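Local structure of Rbam17540 (Bacillus amyloliquefaciens, 2YOY) at residues F90-T95 and G158-A163; Y105-K110 and F145-R150; K110-N115 and Y153-G158. The protein probably cleaves cellulose oxidatively, as a copper-dependent lytic polysaccharide monooxygenase of the CBM33 family. All blocks are in the same frame, centred on the assembly; numbering follows the deposited sequence.

Contact 1: residues F90-T95 and G158-A163; sequences FTWHYT and GVWDVA
Trp160 points an edge of its indole at the face of Trp92 and receives the edge of Tyr94 on a face of its own. These two T-shaped (edge-to-face) pairs form an aromatic cluster between strand 86-94, in the three-stranded sheet, and strand 154-162, in the mixed sheet, whose segment axes come no closer than 10.3 Å. In the first pair the six-membered ring of Trp92 and the five-membered ring of Trp160 are inclined at 62°. The stem of Trp160 adds a CH-pi contact over the same Trp92 six-membered ring, with Trp160 CB 3.6 Å from Trp92 CH2. Gly158 O lies at the rim of the Trp92 indole, near its plane. Trp160 CB sits over Trp92, and from there a chi1 of 167°, with CG anti to the backbone N, swings the indole on to Tyr94. There the planes make 65°, and Tyr94 CE1 stands 3.4 Å above the Trp160 ring plane, toward the rim. Tyr94 CD1 follows it, 3.5 Å from Trp160 CH2.

The polar ends of all three rings turn to other partners: Trp92 NE1 is hydrogen-bonded to Tyr105 OH, Tyr94 OH to Trp103 NE1 and Trp160 NE1 to Thr100 OG1. The side chains thus meet through apolar and aromatic surfaces, while their N-H and O-H groups are satisfied at the rim, and Trp160 brings this packing to about 5 Å from the copper(I) ion held by His1 and His98.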
loop_
_atom_site.group_PDB
_atom_site.type_symbol
_atom_site.label_atom_id
_atom_site.label_comp_id
_atom_site.label_asym_id
_atom_site.label_seq_id
_atom_site.Cartn_x
_atom_site.Cartn_y
_atom_site.Cartn_z
ATOM N N PHE A 90 -2.291 11.539 -2.389
ATOM C CA PHE A 90 -1.443 10.388 -2.036
ATOM C C PHE A 90 -0.057 10.740 -2.537
ATOM O O PHE A 90 0.160 10.853 -3.740
ATOM C CB PHE A 90 -1.977 9.088 -2.678
ATOM C CG PHE A 90 -3.299 8.718 -2.160
ATOM C CD1 PHE A 90 -4.459 9.342 -2.617
ATOM C CD2 PHE A 90 -3.423 7.757 -1.125
ATOM C CE1 PHE A 90 -5.693 9.028 -2.068
ATOM C CE2 PHE A 90 -4.676 7.453 -0.579
ATOM C CZ PHE A 90 -5.811 8.079 -1.053
ATOM N N THR A 91 0.863 10.963 -1.595
ATOM C CA THR A 91 2.236 11.343 -1.905
ATOM C C THR A 91 3.223 10.239 -1.598
ATOM O O THR A 91 3.277 9.742 -0.465
ATOM C CB THR A 91 2.642 12.579 -1.094
ATOM O OG1 THR A 91 1.784 13.663 -1.477
ATOM C CG2 THR A 91 4.058 12.951 -1.396
ATOM N N TRP A 92 3.987 9.864 -2.618
ATOM C CA TRP A 92 5.046 8.853 -2.503
ATOM C C TRP A 92 6.364 9.503 -2.143
ATOM O O TRP A 92 6.658 10.626 -2.593
ATOM C CB TRP A 92 5.184 8.087 -3.824
ATOM C CG TRP A 92 4.009 7.161 -4.137
ATOM C CD1 TRP A 92 2.782 7.529 -4.580
ATOM C CD2 TRP A 92 3.994 5.726 -4.066
ATOM N NE1 TRP A 92 1.995 6.403 -4.790
ATOM C CE2 TRP A 92 2.716 5.290 -4.491
ATOM C CE3 TRP A 92 4.920 4.777 -3.667
ATOM C CZ2 TRP A 92 2.339 3.930 -4.511
ATOM C CZ3 TRP A 92 4.539 3.411 -3.708
ATOM C CH2 TRP A 92 3.283 3.014 -4.145
ATOM N N HIS A 93 7.145 8.824 -1.305
ATOM C CA HIS A 93 8.554 9.130 -1.079
ATOM C C HIS A 93 9.362 8.011 -1.757
ATOM O O HIS A 93 9.074 6.816 -1.552
ATOM C CB HIS A 93 8.866 9.133 0.399
ATOM C CG HIS A 93 10.324 9.288 0.714
ATOM N ND1 HIS A 93 10.990 10.488 0.602
ATOM C CD2 HIS A 93 11.247 8.382 1.094
ATOM C CE1 HIS A 93 12.259 10.315 0.915
ATOM N NE2 HIS A 93 12.439 9.047 1.228
ATOM N N TYR A 94 10.294 8.405 -2.609
ATOM C CA TYR A 94 11.124 7.484 -3.386
ATOM C C TYR A 94 12.562 7.470 -2.872
ATOM O O TYR A 94 13.182 8.531 -2.702
ATOM C CB TYR A 94 11.078 7.821 -4.875
ATOM C CG TYR A 94 9.709 7.685 -5.455
ATOM C CD1 TYR A 94 9.166 6.426 -5.668
ATOM C CD2 TYR A 94 8.932 8.792 -5.755
ATOM C CE1 TYR A 94 7.908 6.292 -6.168
ATOM C CE2 TYR A 94 7.660 8.670 -6.271
ATOM C CZ TYR A 94 7.148 7.412 -6.454
ATOM O OH TYR A 94 5.886 7.271 -6.947
ATOM N N THR A 95 13.075 6.283 -2.564
ATOM C CA THR A 95 14.532 6.120 -2.418
ATOM C C THR A 95 15.197 5.835 -3.784
ATOM O O THR A 95 16.375 6.106 -3.981
ATOM C CB THR A 95 14.868 5.010 -1.431
ATOM O OG1 THR A 95 14.391 3.758 -1.941
ATOM C CG2 THR A 95 14.229 5.303 -0.088
ATOM N N GLY A 158 -2.445 1.402 -2.772
ATOM C CA GLY A 158 -1.747 1.974 -3.887
ATOM C C GLY A 158 -0.708 1.118 -4.549
ATOM O O GLY A 158 0.105 0.507 -3.865
ATOM N N VAL A 159 -0.744 1.082 -5.880
ATOM C CA VAL A 159 0.180 0.285 -6.656
ATOM C C VAL A 159 0.995 1.170 -7.629
ATOM O O VAL A 159 0.438 1.957 -8.375
ATOM C CB VAL A 159 -0.555 -0.831 -7.401
ATOM C CG1 VAL A 159 0.455 -1.775 -8.059
ATOM C CG2 VAL A 159 -1.470 -1.654 -6.473
ATOM N N TRP A 160 2.313 0.996 -7.631
ATOM C CA TRP A 160 3.208 1.726 -8.470
ATOM C C TRP A 160 3.859 0.713 -9.428
ATOM O O TRP A 160 4.603 -0.166 -8.982
ATOM C CB TRP A 160 4.239 2.425 -7.596
ATOM C CG TRP A 160 5.448 2.990 -8.336
ATOM C CD1 TRP A 160 5.458 3.498 -9.591
ATOM C CD2 TRP A 160 6.803 3.064 -7.854
ATOM N NE1 TRP A 160 6.716 3.900 -9.916
ATOM C CE2 TRP A 160 7.564 3.641 -8.875
ATOM C CE3 TRP A 160 7.432 2.705 -6.655
ATOM C CZ2 TRP A 160 8.948 3.862 -8.753
ATOM C CZ3 TRP A 160 8.795 2.911 -6.521
ATOM C CH2 TRP A 160 9.539 3.513 -7.577
ATOM N N ASP A 161 3.550 0.824 -10.715
ATOM C CA ASP A 161 4.147 -0.047 -11.747
ATOM C C ASP A 161 5.403 0.574 -12.336
ATOM O O ASP A 161 5.360 1.704 -12.832
ATOM C CB ASP A 161 3.167 -0.250 -12.907
ATOM C CG ASP A 161 2.038 -1.209 -12.585
ATOM O OD1 ASP A 161 1.843 -1.604 -11.390
ATOM O OD2 ASP A 161 1.267 -1.519 -13.555
ATOM N N VAL A 162 6.488 -0.193 -12.342
ATOM C CA VAL A 162 7.775 0.245 -12.947
ATOM C C VAL A 162 7.729 -0.065 -14.446
ATOM O O VAL A 162 7.304 -1.156 -14.884
ATOM C CB VAL A 162 8.969 -0.462 -12.254
ATOM C CG1 VAL A 162 10.294 -0.068 -12.909
ATOM C CG2 VAL A 162 8.992 -0.142 -10.777
ATOM N N ALA A 163 8.094 0.931 -15.234
ATOM C CA ALA A 163 7.947 0.859 -16.709
ATOM C C ALA A 163 8.854 -0.211 -17.351
ATOM O O ALA A 163 8.467 -0.906 -18.313
ATOM C CB ALA A 163 8.314 2.199 -17.279
#

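Contact 2: residues Y105-K110 and F145-R150; sequences YYITKK and FVPTDR
The guanidinium of Arg150 lies between the backbone N of Lys110 on one face and Pro147 CG, over its centre, on the other, while Thr108 O and the carboxylate of Asp149 meet its edges. The group closes one end of the beta sandwich, where strand 100-108 of the mixed sheet runs out beside the loop that follows strand 141-146 of the three-stranded sheet. Arg150 NH1 donates to Thr108 O at 2.9 Å (153° at the hydrogen), with Thr108 O in the guanidinium plane although the donor is tilted out of the carbonyl plane. Asp149 is gripped side-on, Arg150 NE reaching Asp149 OD1 at 2.9 Å and NH2 sharing the same oxygen. Glu124 adds a second salt bridge at NH1, so carboxylates and a carbonyl hold the plane against rotation. Getting there takes a bent side chain: chi1 of 72° and chi3 of 70° turn its NE/NH2 edge back to Asp149. Deeper in, the Ile107 and Val146 side chains cross at about a right angle, Ile107 CD1 meeting Val146 CG1 at 3.8 Å. Ile107 CG2 touches both Pro147 and the guanidinium, 3.8 Å from Pro147 CG and 3.5 Å from Arg150 NH1.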
loop_
_atom_site.group_PDB
_atom_site.type_symbol
_atom_site.label_atom_id
_atom_site.label_comp_id
_atom_site.label_asym_id
_atom_site.label_seq_id
_atom_site.Cartn_x
_atom_site.Cartn_y
_atom_site.Cartn_z
ATOM N N TYR A 105 -4.960 2.808 -7.806
ATOM C CA TYR A 105 -5.456 2.848 -6.435
ATOM C C TYR A 105 -6.798 2.128 -6.335
ATOM O O TYR A 105 -7.659 2.285 -7.206
ATOM C CB TYR A 105 -5.649 4.310 -5.985
ATOM C CG TYR A 105 -4.328 5.095 -5.823
ATOM C CD1 TYR A 105 -3.754 5.732 -6.884
ATOM C CD2 TYR A 105 -3.674 5.157 -4.603
ATOM C CE1 TYR A 105 -2.589 6.420 -6.767
ATOM C CE2 TYR A 105 -2.445 5.846 -4.461
ATOM C CZ TYR A 105 -1.913 6.447 -5.570
ATOM O OH TYR A 105 -0.772 7.182 -5.506
ATOM N N TYR A 106 -6.944 1.360 -5.258
ATOM C CA TYR A 106 -8.081 0.536 -4.988
ATOM C C TYR A 106 -8.524 0.813 -3.542
ATOM O O TYR A 106 -7.710 1.177 -2.698
ATOM C CB TYR A 106 -7.709 -0.926 -5.109
ATOM C CG TYR A 106 -7.090 -1.310 -6.444
ATOM C CD1 TYR A 106 -5.765 -0.989 -6.756
ATOM C CD2 TYR A 106 -7.848 -1.892 -7.440
ATOM C CE1 TYR A 106 -5.235 -1.261 -8.005
ATOM C CE2 TYR A 106 -7.298 -2.209 -8.660
ATOM C CZ TYR A 106 -6.005 -1.890 -8.940
ATOM O OH TYR A 106 -5.464 -2.161 -10.156
ATOM N N ILE A 107 -9.776 0.547 -3.247
ATOM C CA ILE A 107 -10.284 0.597 -1.869
ATOM C C ILE A 107 -11.074 -0.686 -1.640
ATOM O O ILE A 107 -11.608 -1.262 -2.570
ATOM C CB ILE A 107 -11.158 1.826 -1.585
ATOM C CG1 ILE A 107 -11.302 2.017 -0.063
ATOM C CG2 ILE A 107 -12.528 1.666 -2.232
ATOM C CD1 ILE A 107 -11.813 3.377 0.312
ATOM N N THR A 108 -11.116 -1.087 -0.389
ATOM C CA THR A 108 -11.945 -2.210 0.028
ATOM C C THR A 108 -13.412 -1.893 -0.210
ATOM O O THR A 108 -13.858 -0.772 -0.060
ATOM C CB THR A 108 -11.765 -2.523 1.516
ATOM O OG1 THR A 108 -11.687 -1.302 2.244
ATOM C CG2 THR A 108 -10.479 -3.334 1.715
ATOM N N LYS A 109 -14.169 -2.940 -0.502
ATOM C CA LYS A 109 -15.607 -2.821 -0.755
ATOM C C LYS A 109 -16.351 -2.617 0.535
ATOM O O LYS A 109 -15.877 -2.992 1.614
ATOM C CB LYS A 109 -16.123 -4.065 -1.459
ATOM C CG LYS A 109 -15.531 -4.268 -2.845
ATOM C CD LYS A 109 -15.912 -5.615 -3.453
ATOM C CE LYS A 109 -15.495 -5.655 -4.924
ATOM N NZ LYS A 109 -15.777 -6.967 -5.591
ATOM N N LYS A 110 -17.558 -2.045 0.409
ATOM C CA LYS A 110 -18.415 -1.732 1.556
ATOM C C LYS A 110 -18.568 -2.915 2.507
ATOM O O LYS A 110 -18.569 -2.749 3.724
ATOM C CB LYS A 110 -19.798 -1.245 1.070
ATOM C CG LYS A 110 -20.648 -0.580 2.136
ATOM C CD LYS A 110 -21.904 0.011 1.513
ATOM C CE LYS A 110 -22.855 0.544 2.566
ATOM N NZ LYS A 110 -22.257 1.661 3.345
ATOM N N PHE A 145 -10.095 10.169 -5.951
ATOM C CA PHE A 145 -11.381 10.279 -5.304
ATOM C C PHE A 145 -11.685 9.042 -4.475
ATOM O O PHE A 145 -11.770 7.963 -4.988
ATOM C CB PHE A 145 -12.477 10.563 -6.335
ATOM C CG PHE A 145 -13.759 11.043 -5.697
ATOM C CD1 PHE A 145 -13.964 12.359 -5.419
ATOM C CD2 PHE A 145 -14.748 10.122 -5.369
ATOM C CE1 PHE A 145 -15.160 12.780 -4.819
ATOM C CE2 PHE A 145 -15.968 10.536 -4.785
ATOM C CZ PHE A 145 -16.164 11.869 -4.545
ATOM N N VAL A 146 -11.788 9.182 -3.159
ATOM C CA VAL A 146 -12.057 8.033 -2.323
ATOM C C VAL A 146 -13.616 7.965 -2.202
ATOM O O VAL A 146 -14.248 8.962 -1.845
ATOM C CB VAL A 146 -11.482 8.246 -0.915
ATOM C CG1 VAL A 146 -11.959 7.182 0.083
ATOM C CG2 VAL A 146 -9.955 8.447 -0.913
ATOM N N PRO A 147 -14.238 6.792 -2.462
ATOM C CA PRO A 147 -15.687 6.721 -2.433
ATOM C C PRO A 147 -16.303 7.302 -1.153
ATOM O O PRO A 147 -15.754 7.142 -0.073
ATOM C CB PRO A 147 -15.991 5.200 -2.578
ATOM C CG PRO A 147 -14.775 4.606 -3.204
ATOM C CD PRO A 147 -13.609 5.552 -2.884
ATOM N N THR A 148 -17.462 7.928 -1.296
ATOM C CA THR A 148 -18.179 8.570 -0.185
ATOM C C THR A 148 -19.385 7.733 0.312
ATOM O O THR A 148 -20.190 8.242 1.108
ATOM C CB THR A 148 -18.666 9.989 -0.567
ATOM O OG1 THR A 148 -19.542 9.932 -1.710
ATOM C CG2 THR A 148 -17.477 10.928 -0.874
ATOM N N ASP A 149 -19.496 6.482 -0.149
ATOM C CA ASP A 149 -20.629 5.578 0.156
ATOM C C ASP A 149 -20.276 4.542 1.219
ATOM O O ASP A 149 -21.007 3.573 1.406
ATOM C CB ASP A 149 -21.120 4.841 -1.112
ATOM C CG ASP A 149 -20.047 3.982 -1.735
ATOM O OD1 ASP A 149 -18.884 4.057 -1.286
ATOM O OD2 ASP A 149 -20.360 3.224 -2.663
ATOM N N ARG A 150 -19.143 4.730 1.894
ATOM C CA ARG A 150 -18.729 3.789 2.927
ATOM C C ARG A 150 -17.919 4.443 4.034
ATOM O O ARG A 150 -17.291 5.469 3.812
ATOM C CB ARG A 150 -17.991 2.597 2.289
ATOM C CG ARG A 150 -16.582 2.907 1.765
ATOM C CD ARG A 150 -16.150 1.901 0.686
ATOM N NE ARG A 150 -16.908 2.087 -0.543
ATOM C CZ ARG A 150 -16.724 1.437 -1.665
ATOM N NH1 ARG A 150 -15.770 0.513 -1.785
ATOM N NH2 ARG A 150 -17.456 1.742 -2.721
#

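Contact 3: residues K110-N115 and Y153-G158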
loop_
_atom_site.group_PDB
_atom_site.type_symbol
_atom_site.label_atom_id
_atom_site.label_comp_id
_atom_site.label_asym_id
_atom_site.label_seq_id
_atom_site.Cartn_x
_atom_site.Cartn_y
_atom_site.Cartn_z
ATOM N N LYS A 110 -17.558 -2.045 0.409
ATOM C CA LYS A 110 -18.415 -1.732 1.556
ATOM C C LYS A 110 -18.568 -2.915 2.507
ATOM O O LYS A 110 -18.569 -2.749 3.724
ATOM C CB LYS A 110 -19.798 -1.245 1.070
ATOM C CG LYS A 110 -20.648 -0.580 2.136
ATOM C CD LYS A 110 -21.904 0.011 1.513
ATOM C CE LYS A 110 -22.855 0.544 2.566
ATOM N NZ LYS A 110 -22.257 1.661 3.345
ATOM N N ASN A 111 -18.679 -4.116 1.963
ATOM C CA ASN A 111 -18.932 -5.273 2.817
ATOM C C ASN A 111 -17.686 -6.130 3.058
ATOM O O ASN A 111 -17.801 -7.316 3.329
ATOM C CB ASN A 111 -20.046 -6.126 2.180
ATOM C CG ASN A 111 -19.648 -6.658 0.819
ATOM O OD1 ASN A 111 -18.643 -6.223 0.245
ATOM N ND2 ASN A 111 -20.420 -7.600 0.300
ATOM N N TRP A 112 -16.482 -5.570 2.944
ATOM C CA TRP A 112 -15.294 -6.430 3.088
ATOM C C TRP A 112 -15.164 -6.993 4.499
ATOM O O TRP A 112 -15.719 -6.451 5.436
ATOM C CB TRP A 112 -14.018 -5.685 2.702
ATOM C CG TRP A 112 -13.487 -4.697 3.733
ATOM C CD1 TRP A 112 -14.090 -3.577 4.197
ATOM C CD2 TRP A 112 -12.236 -4.800 4.409
ATOM N NE1 TRP A 112 -13.263 -2.916 5.098
ATOM C CE2 TRP A 112 -12.117 -3.651 5.251
ATOM C CE3 TRP A 112 -11.179 -5.728 4.371
ATOM C CZ2 TRP A 112 -11.007 -3.434 6.066
ATOM C CZ3 TRP A 112 -10.050 -5.465 5.178
ATOM C CH2 TRP A 112 -10.001 -4.337 6.008
ATOM N N ASN A 113 -14.366 -8.045 4.631
ATOM C CA ASN A 113 -14.142 -8.698 5.920
ATOM C C ASN A 113 -12.754 -8.392 6.484
ATOM O O ASN A 113 -11.752 -8.937 6.028
ATOM C CB ASN A 113 -14.342 -10.208 5.792
ATOM C CG ASN A 113 -14.322 -10.911 7.132
ATOM O OD1 ASN A 113 -13.818 -10.384 8.125
ATOM N ND2 ASN A 113 -14.936 -12.097 7.184
ATOM N N PRO A 114 -12.689 -7.492 7.485
ATOM C CA PRO A 114 -11.388 -7.107 8.023
ATOM C C PRO A 114 -10.636 -8.174 8.787
ATOM O O PRO A 114 -9.499 -7.917 9.187
ATOM C CB PRO A 114 -11.732 -5.925 8.963
ATOM C CG PRO A 114 -13.148 -6.168 9.355
ATOM C CD PRO A 114 -13.792 -6.749 8.129
ATOM N N ASN A 115 -11.256 -9.342 9.023
ATOM C CA ASN A 115 -10.608 -10.445 9.717
ATOM C C ASN A 115 -10.165 -11.616 8.852
ATOM O O ASN A 115 -9.903 -12.692 9.382
ATOM C CB ASN A 115 -11.523 -10.934 10.854
ATOM C CG ASN A 115 -11.695 -9.892 11.931
ATOM O OD1 ASN A 115 -10.713 -9.451 12.529
ATOM N ND2 ASN A 115 -12.921 -9.457 12.155
ATOM N N TYR A 153 -13.545 1.212 9.034
ATOM C CA TYR A 153 -12.252 0.668 8.675
ATOM C C TYR A 153 -12.266 0.176 7.238
ATOM O O TYR A 153 -13.030 -0.749 6.902
ATOM C CB TYR A 153 -11.865 -0.483 9.610
ATOM C CG TYR A 153 -10.518 -1.130 9.305
ATOM C CD1 TYR A 153 -9.473 -0.416 8.679
ATOM C CD2 TYR A 153 -10.272 -2.438 9.682
ATOM C CE1 TYR A 153 -8.263 -1.034 8.370
ATOM C CE2 TYR A 153 -9.041 -3.037 9.440
ATOM C CZ TYR A 153 -8.037 -2.344 8.799
ATOM O OH TYR A 153 -6.810 -2.969 8.576
ATOM N N HIS A 154 -11.410 0.794 6.433
ATOM C CA HIS A 154 -11.162 0.442 5.021
ATOM C C HIS A 154 -9.683 0.392 4.783
ATOM O O HIS A 154 -8.946 0.944 5.575
ATOM C CB HIS A 154 -11.903 1.341 4.045
ATOM C CG HIS A 154 -13.372 1.074 4.065
ATOM N ND1 HIS A 154 -13.931 -0.016 3.430
ATOM C CD2 HIS A 154 -14.366 1.630 4.802
ATOM C CE1 HIS A 154 -15.211 -0.086 3.729
ATOM N NE2 HIS A 154 -15.497 0.889 4.571
ATOM N N ILE A 155 -9.273 -0.261 3.682
ATOM C CA ILE A 155 -7.866 -0.271 3.230
ATOM C C ILE A 155 -7.814 0.288 1.828
ATOM O O ILE A 155 -8.587 -0.095 0.961
ATOM C CB ILE A 155 -7.268 -1.680 3.337
ATOM C CG1 ILE A 155 -7.156 -2.102 4.804
ATOM C CG2 ILE A 155 -5.937 -1.768 2.630
ATOM C CD1 ILE A 155 -6.758 -3.561 5.013
ATOM N N ILE A 156 -7.027 1.349 1.678
ATOM C CA ILE A 156 -6.616 1.809 0.375
ATOM C C ILE A 156 -5.349 1.102 0.004
ATOM O O ILE A 156 -4.338 1.174 0.709
ATOM C CB ILE A 156 -6.501 3.340 0.358
ATOM C CG1 ILE A 156 -7.910 3.911 0.654
ATOM C CG2 ILE A 156 -5.888 3.892 -0.962
ATOM C CD1 ILE A 156 -7.892 5.405 0.949
ATOM N N LEU A 157 -5.379 0.442 -1.162
ATOM C CA LEU A 157 -4.167 -0.047 -1.819
ATOM C C LEU A 157 -3.668 0.886 -2.928
ATOM O O LEU A 157 -4.377 1.129 -3.948
ATOM C CB LEU A 157 -4.457 -1.389 -2.430
ATOM C CG LEU A 157 -3.390 -2.077 -3.241
ATOM C CD1 LEU A 157 -2.179 -2.417 -2.402
ATOM C CD2 LEU A 157 -3.945 -3.361 -3.906
ATOM N N GLY A 158 -2.445 1.402 -2.772
ATOM C CA GLY A 158 -1.747 1.974 -3.887
ATOM C C GLY A 158 -0.708 1.118 -4.549
ATOM O O GLY A 158 0.105 0.507 -3.865
HETATM O O HOH W 1 -18.014 -0.505 5.163
#
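Trp112 carries its CG between the backbone N and the carbonyl carbon (chi1 77°), the crowded position, and this drops the indole from the loop onto residues 153-155; Tyr153, with CG anti to its own N, turns its phenol to meet it. The benzo edge of Trp112 stands on the face of Tyr153 in a T-shaped pair with planes at 70°, and Trp112 CZ2 lies 3.8 Å above the centre of that ring. Trp112 CH2 also presses on Ile155 CD1 at 3.5 Å. On the pyrrole side, Trp112 NE1 donates in the ring plane to Tyr153 O at 2.8 Å (149° at the hydrogen). Pro114 CB packs obliquely against Tyr153 CD2 at 3.8 Å. His154, whose ND1 is hydrogen-bonded to Thr108, lies obliquely beside the indole, and a water bridges Lys110 O to His154 NE2, the latter bond weak. Replacing Trp112 with an alanine would probably leave Tyr153 O without its indole donor and open a gap between the loop and Tyr153 and Ile155. One indole thus joins loop to strand in two ways, by a directed N-H bond and by apolar packing, which fixes its rotation as well as its depth.

How the contacts relate
Contact 1 is the buried one, while contacts 2 and 3 are only partly buried and lie about 20 Å from it between centres. Strand 154-162 serves both contact 1 and contact 3, which share Gly158, and strand 100-108 runs beside it into contact 2. The chemistry changes along the way: mainly aromatic packing in contact 1, charged side chains bonded to backbone carbonyls in contact 2, with an arginine braced by carboxylates, and a mixture of ring packing, one N-H bond and a water in contact 3. Tyr106 O and Leu157 N, probably hydrogen-bonded, join the neighbouring strands of contacts 2 and 3, and Phe90 packs on Ile156 between contacts 1 and 3.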